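Local coordinates for protein geranylgeranyl pyrophosphate synthetase (PDB 1WY0) that probably condenses isopentenyl diphosphate with allylic diphosphates to build the C20 chain of geranylgeranyl diphosphate, at residues 20-25 with 75-80; 71-76 with 122-127. One frame throughout, in Å; residues are numbered along the deposited sequence.

Contact 1: 20-25 with 75-80; sequences EKIFEL and IELIHN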
# COMPACT_ATOMS: atom_id res chain seq x y z
N GLU A 20 14.81 14.93 -8.24
CA GLU A 20 15.88 14.03 -8.66
C GLU A 20 15.77 12.75 -7.84
O GLU A 20 15.83 11.65 -8.39
CB GLU A 20 17.25 14.69 -8.44
CG GLU A 20 17.57 15.85 -9.39
CD GLU A 20 18.95 16.44 -9.14
OE1 GLU A 20 19.75 16.50 -10.10
OE2 GLU A 20 19.23 16.84 -7.99
N LYS A 21 15.60 12.89 -6.53
CA LYS A 21 15.49 11.73 -5.65
C LYS A 21 14.28 10.87 -5.96
O LYS A 21 14.36 9.64 -5.95
CB LYS A 21 15.46 12.17 -4.19
CG LYS A 21 16.77 12.77 -3.71
CD LYS A 21 17.95 11.88 -4.06
CE LYS A 21 19.29 12.56 -3.77
NZ LYS A 21 20.43 11.70 -4.20
N ILE A 22 13.15 11.52 -6.24
CA ILE A 22 11.94 10.79 -6.56
C ILE A 22 12.13 9.90 -7.77
O ILE A 22 11.85 8.70 -7.72
CB ILE A 22 10.76 11.76 -6.86
CG1 ILE A 22 10.20 12.32 -5.55
CG2 ILE A 22 9.67 11.04 -7.65
CD1 ILE A 22 9.09 13.31 -5.73
N PHE A 23 12.64 10.47 -8.85
CA PHE A 23 12.82 9.70 -10.07
C PHE A 23 14.00 8.74 -10.10
O PHE A 23 14.18 8.02 -11.08
CB PHE A 23 12.83 10.65 -11.27
CG PHE A 23 11.48 11.26 -11.53
CD1 PHE A 23 10.40 10.46 -11.86
CD2 PHE A 23 11.28 12.63 -11.39
CE1 PHE A 23 9.13 11.00 -12.04
CE2 PHE A 23 10.02 13.18 -11.57
CZ PHE A 23 8.94 12.37 -11.89
N GLU A 24 14.80 8.72 -9.05
CA GLU A 24 15.89 7.77 -9.02
C GLU A 24 15.34 6.55 -8.29
O GLU A 24 15.85 5.44 -8.43
CB GLU A 24 17.13 8.34 -8.32
CG GLU A 24 17.15 8.24 -6.81
CD GLU A 24 18.50 8.66 -6.25
OE1 GLU A 24 19.07 9.65 -6.76
OE2 GLU A 24 19.00 7.99 -5.31
N LEU A 25 14.27 6.78 -7.52
CA LEU A 25 13.59 5.72 -6.80
C LEU A 25 12.60 5.05 -7.75
O LEU A 25 12.45 3.83 -7.73
CB LEU A 25 12.83 6.28 -5.59
CG LEU A 25 13.61 6.53 -4.29
CD1 LEU A 25 12.70 7.20 -3.29
CD2 LEU A 25 14.13 5.21 -3.72
N ILE A 75 7.33 11.31 2.03
CA ILE A 75 6.05 11.96 2.15
C ILE A 75 5.40 12.29 0.81
O ILE A 75 4.19 12.15 0.66
CB ILE A 75 6.17 13.21 3.04
CG1 ILE A 75 6.43 12.77 4.48
CG2 ILE A 75 4.90 14.07 2.94
CD1 ILE A 75 6.25 13.87 5.53
N GLU A 76 6.19 12.72 -0.17
CA GLU A 76 5.61 13.05 -1.47
C GLU A 76 5.19 11.77 -2.18
O GLU A 76 4.24 11.77 -2.96
CB GLU A 76 6.58 13.83 -2.36
CG GLU A 76 6.01 14.26 -3.72
CD GLU A 76 4.81 15.21 -3.63
OE1 GLU A 76 4.39 15.56 -2.51
OE2 GLU A 76 4.28 15.61 -4.69
N LEU A 77 5.91 10.69 -1.93
CA LEU A 77 5.57 9.41 -2.54
C LEU A 77 4.27 8.90 -1.91
O LEU A 77 3.40 8.36 -2.60
CB LEU A 77 6.70 8.39 -2.32
CG LEU A 77 7.94 8.69 -3.17
CD1 LEU A 77 9.05 7.67 -2.89
CD2 LEU A 77 7.53 8.67 -4.64
N ILE A 78 4.13 9.10 -0.61
CA ILE A 78 2.92 8.67 0.08
C ILE A 78 1.74 9.47 -0.44
O ILE A 78 0.69 8.91 -0.71
CB ILE A 78 3.05 8.85 1.61
CG1 ILE A 78 3.88 7.70 2.18
CG2 ILE A 78 1.65 8.87 2.25
CD1 ILE A 78 4.00 7.69 3.69
N HIS A 79 1.92 10.77 -0.58
CA HIS A 79 0.86 11.63 -1.08
C HIS A 79 0.42 11.16 -2.48
O HIS A 79 -0.77 11.10 -2.78
CB HIS A 79 1.33 13.09 -1.17
CG HIS A 79 0.40 14.00 -1.93
ND1 HIS A 79 -0.87 14.29 -1.50
CD2 HIS A 79 0.57 14.67 -3.10
CE1 HIS A 79 -1.45 15.10 -2.37
NE2 HIS A 79 -0.60 15.35 -3.35
N ASN A 80 1.40 10.82 -3.32
CA ASN A 80 1.09 10.38 -4.67
C ASN A 80 0.36 9.05 -4.72
O ASN A 80 -0.56 8.88 -5.50
CB ASN A 80 2.37 10.33 -5.52
CG ASN A 80 2.66 11.65 -6.19
OD1 ASN A 80 1.90 12.11 -7.03
ND2 ASN A 80 3.76 12.28 -5.79
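The carbonyl oxygen of Glu76 takes two N-H groups from one residue, Asn80. Asn80 N gives the regular helical bond to Glu76 O at 3.0 Å, and the side-chain amide adds another, Asn80 ND2 standing 2.9 Å from Glu76 O. The two nitrogens come from opposite faces of the carbonyl plane; the amide donor stands well above that plane and its bond is bent, with 132° at the hydrogen. The Asn80 side chain is thus folded back along its own helix. Across the contact, Glu76 offers carbon rather than charge: its CG meets Ile22 CD1 at 3.8 Å, the two side chains passing at a slant. CG lies anti to the backbone N (chi1 -177°), and the chain then bends at its second torsion and turns the carboxylate aside, where its OE2 forms a salt bridge with Arg48. The second touch is purely apolar, Leu25 CD1 against Leu77 CD1 at 3.7 Å, methyl to methyl. Ile22 CG2 is a more distant neighbour, 4.4 Å from Leu77 CD2, and it also lies over a face of the Phe23 ring. With the helix axes 11.2 Å apart and inclined at 63°, the backbones stay well separated, and the gap is bridged by side chains, Ile22 with Glu76 and Leu25 with Leu77. The contact joins the last turn of helix 3-25 to the middle of helix 69-90, whose C-terminal end carries the first aspartate-rich DDxxD motif of prenyl diphosphate synthases. Around it, Ile22 also packs on Val73 of helix 69-90, Leu25 and Leu77 both touch helix 107-126, through Ala124 and Leu117 respectively, and Glu76 rests against Pro51 of helix 49-57.

Contact 2: 71-76 with 122-127; sequences PAVAIE and FEAVAR
Segments 71-76 and 122-127 run almost exactly antiparallel, at 174°, with helix axes only 7.6 Å apart, and Ala74 and Ala124 face each other with their CA atoms 5.3 Å apart. This is a close helix pair within the all-helical isoprenoid synthase fold, in which helix 69-90 packs beside helix 107-126. Alanine makes the spacing possible: the Ala124 methyl lies against the opposing backbone, its CB 3.9 Å from Ala74 N, while Ala74 CB meets Ala124 CB at 4.1 Å. Larger side chains close in beside this pair. Val73 sends CG1 to the methyl of Ala124, with CB of Ala124 4.1 Å away, and its other branch, CG2, goes to Lys21 of helix 3-25. Phe122 points away from helix 69-90 and stacks on Phe122 of the second subunit, so the far side of this turn takes part in the dimer interface. At the exposed end of the segment, Arg127 NH2 reaches back one turn to Glu123 OE2 at 3.1 Å, a salt bridge that stays outside the apolar seam. Within the seam, the tightest touch comes from Val125, which also packs on Ile142 of helix 132-159: its CG2 branch, placed anti to the carbonyl carbon, presses on the methyl of Ala74, with Val125 CG2 3.5 Å from Ala74 CB.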
# COMPACT_ATOMS: atom_id res chain seq x y z
N PRO A 71 13.43 11.80 3.53
CA PRO A 71 12.21 11.71 4.34
C PRO A 71 11.11 12.57 3.73
O PRO A 71 9.93 12.28 3.88
CB PRO A 71 12.67 12.22 5.70
CG PRO A 71 14.06 11.72 5.77
CD PRO A 71 14.60 12.05 4.39
N ALA A 72 11.52 13.65 3.06
CA ALA A 72 10.57 14.54 2.41
C ALA A 72 10.06 13.82 1.16
O ALA A 72 8.89 13.93 0.80
CB ALA A 72 11.24 15.84 2.01
N VAL A 73 10.96 13.09 0.52
CA VAL A 73 10.59 12.33 -0.67
C VAL A 73 9.56 11.27 -0.29
O VAL A 73 8.60 11.04 -1.02
CB VAL A 73 11.83 11.66 -1.30
CG1 VAL A 73 11.41 10.64 -2.36
CG2 VAL A 73 12.72 12.72 -1.94
N ALA A 74 9.77 10.64 0.86
CA ALA A 74 8.87 9.61 1.36
C ALA A 74 7.46 10.15 1.41
O ALA A 74 6.50 9.55 0.91
CB ALA A 74 9.32 9.17 2.76
N ILE A 75 7.33 11.31 2.03
CA ILE A 75 6.05 11.96 2.15
C ILE A 75 5.40 12.29 0.81
O ILE A 75 4.19 12.15 0.66
CB ILE A 75 6.17 13.21 3.04
CG1 ILE A 75 6.43 12.77 4.48
CG2 ILE A 75 4.90 14.07 2.94
CD1 ILE A 75 6.25 13.87 5.53
N GLU A 76 6.19 12.72 -0.17
CA GLU A 76 5.61 13.05 -1.47
C GLU A 76 5.19 11.77 -2.18
O GLU A 76 4.24 11.77 -2.96
CB GLU A 76 6.58 13.83 -2.36
CG GLU A 76 6.01 14.26 -3.72
CD GLU A 76 4.81 15.21 -3.63
OE1 GLU A 76 4.39 15.56 -2.51
OE2 GLU A 76 4.28 15.61 -4.69
N PHE A 122 8.79 4.10 1.85
CA PHE A 122 9.57 3.53 2.94
C PHE A 122 10.97 3.17 2.47
O PHE A 122 11.92 3.13 3.25
CB PHE A 122 8.85 2.27 3.43
CG PHE A 122 7.66 2.66 4.25
CD1 PHE A 122 7.83 3.04 5.58
CD2 PHE A 122 6.39 2.63 3.70
CE1 PHE A 122 6.73 3.40 6.35
CE2 PHE A 122 5.29 3.00 4.47
CZ PHE A 122 5.45 3.38 5.79
N GLU A 123 11.17 2.95 1.17
CA GLU A 123 12.53 2.73 0.78
C GLU A 123 13.27 4.04 0.85
O GLU A 123 14.44 4.10 1.17
CB GLU A 123 12.56 2.21 -0.65
CG GLU A 123 13.94 1.69 -1.01
CD GLU A 123 14.10 1.66 -2.51
OE1 GLU A 123 13.16 1.29 -3.20
OE2 GLU A 123 15.18 1.99 -2.99
N ALA A 124 12.54 5.14 0.64
CA ALA A 124 13.10 6.48 0.79
C ALA A 124 13.41 6.75 2.26
O ALA A 124 14.43 7.36 2.58
CB ALA A 124 12.11 7.53 0.27
N VAL A 125 12.53 6.31 3.15
CA VAL A 125 12.74 6.50 4.58
C VAL A 125 14.01 5.78 5.02
O VAL A 125 14.77 6.30 5.83
CB VAL A 125 11.56 5.94 5.39
CG1 VAL A 125 11.90 5.96 6.88
CG2 VAL A 125 10.31 6.77 5.14
N ALA A 126 14.22 4.58 4.49
CA ALA A 126 15.39 3.79 4.84
C ALA A 126 16.69 4.46 4.39
O ALA A 126 17.66 4.50 5.14
CB ALA A 126 15.27 2.39 4.24
N ARG A 127 16.71 5.00 3.17
CA ARG A 127 17.90 5.67 2.63
C ARG A 127 18.29 6.95 3.37
O ARG A 127 19.34 7.52 3.11
CB ARG A 127 17.71 6.02 1.15
CG ARG A 127 17.63 4.84 0.22
CD ARG A 127 17.69 5.31 -1.22
NE ARG A 127 17.63 4.20 -2.17
CZ ARG A 127 17.75 4.35 -3.48
NH1 ARG A 127 17.95 5.56 -4.00
NH2 ARG A 127 17.65 3.30 -4.28

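Both contacts are buried, and their segments on helix 69-90 overlap at Ile75 and Glu76, although of these two only Glu76 makes a touch, in contact 1. They engage different partners: the end of helix 3-25 in contact 1, the end of helix 107-126 in contact 2. Their centres lie about 7 Å apart. Contact 1 is a steep crossing bridged by leucine, isoleucine and the carbon chain of a glutamate, whereas contact 2 is a near-antiparallel pairing at alanine spacing. The two partner helices also meet directly: Leu25 CD1 packs on Ala124 CB at 3.6 Å, and towards the surface Glu24 OE2 forms a salt bridge with Arg127 NH1 at 3.0 Å. Contact 2 alone borders the second subunit.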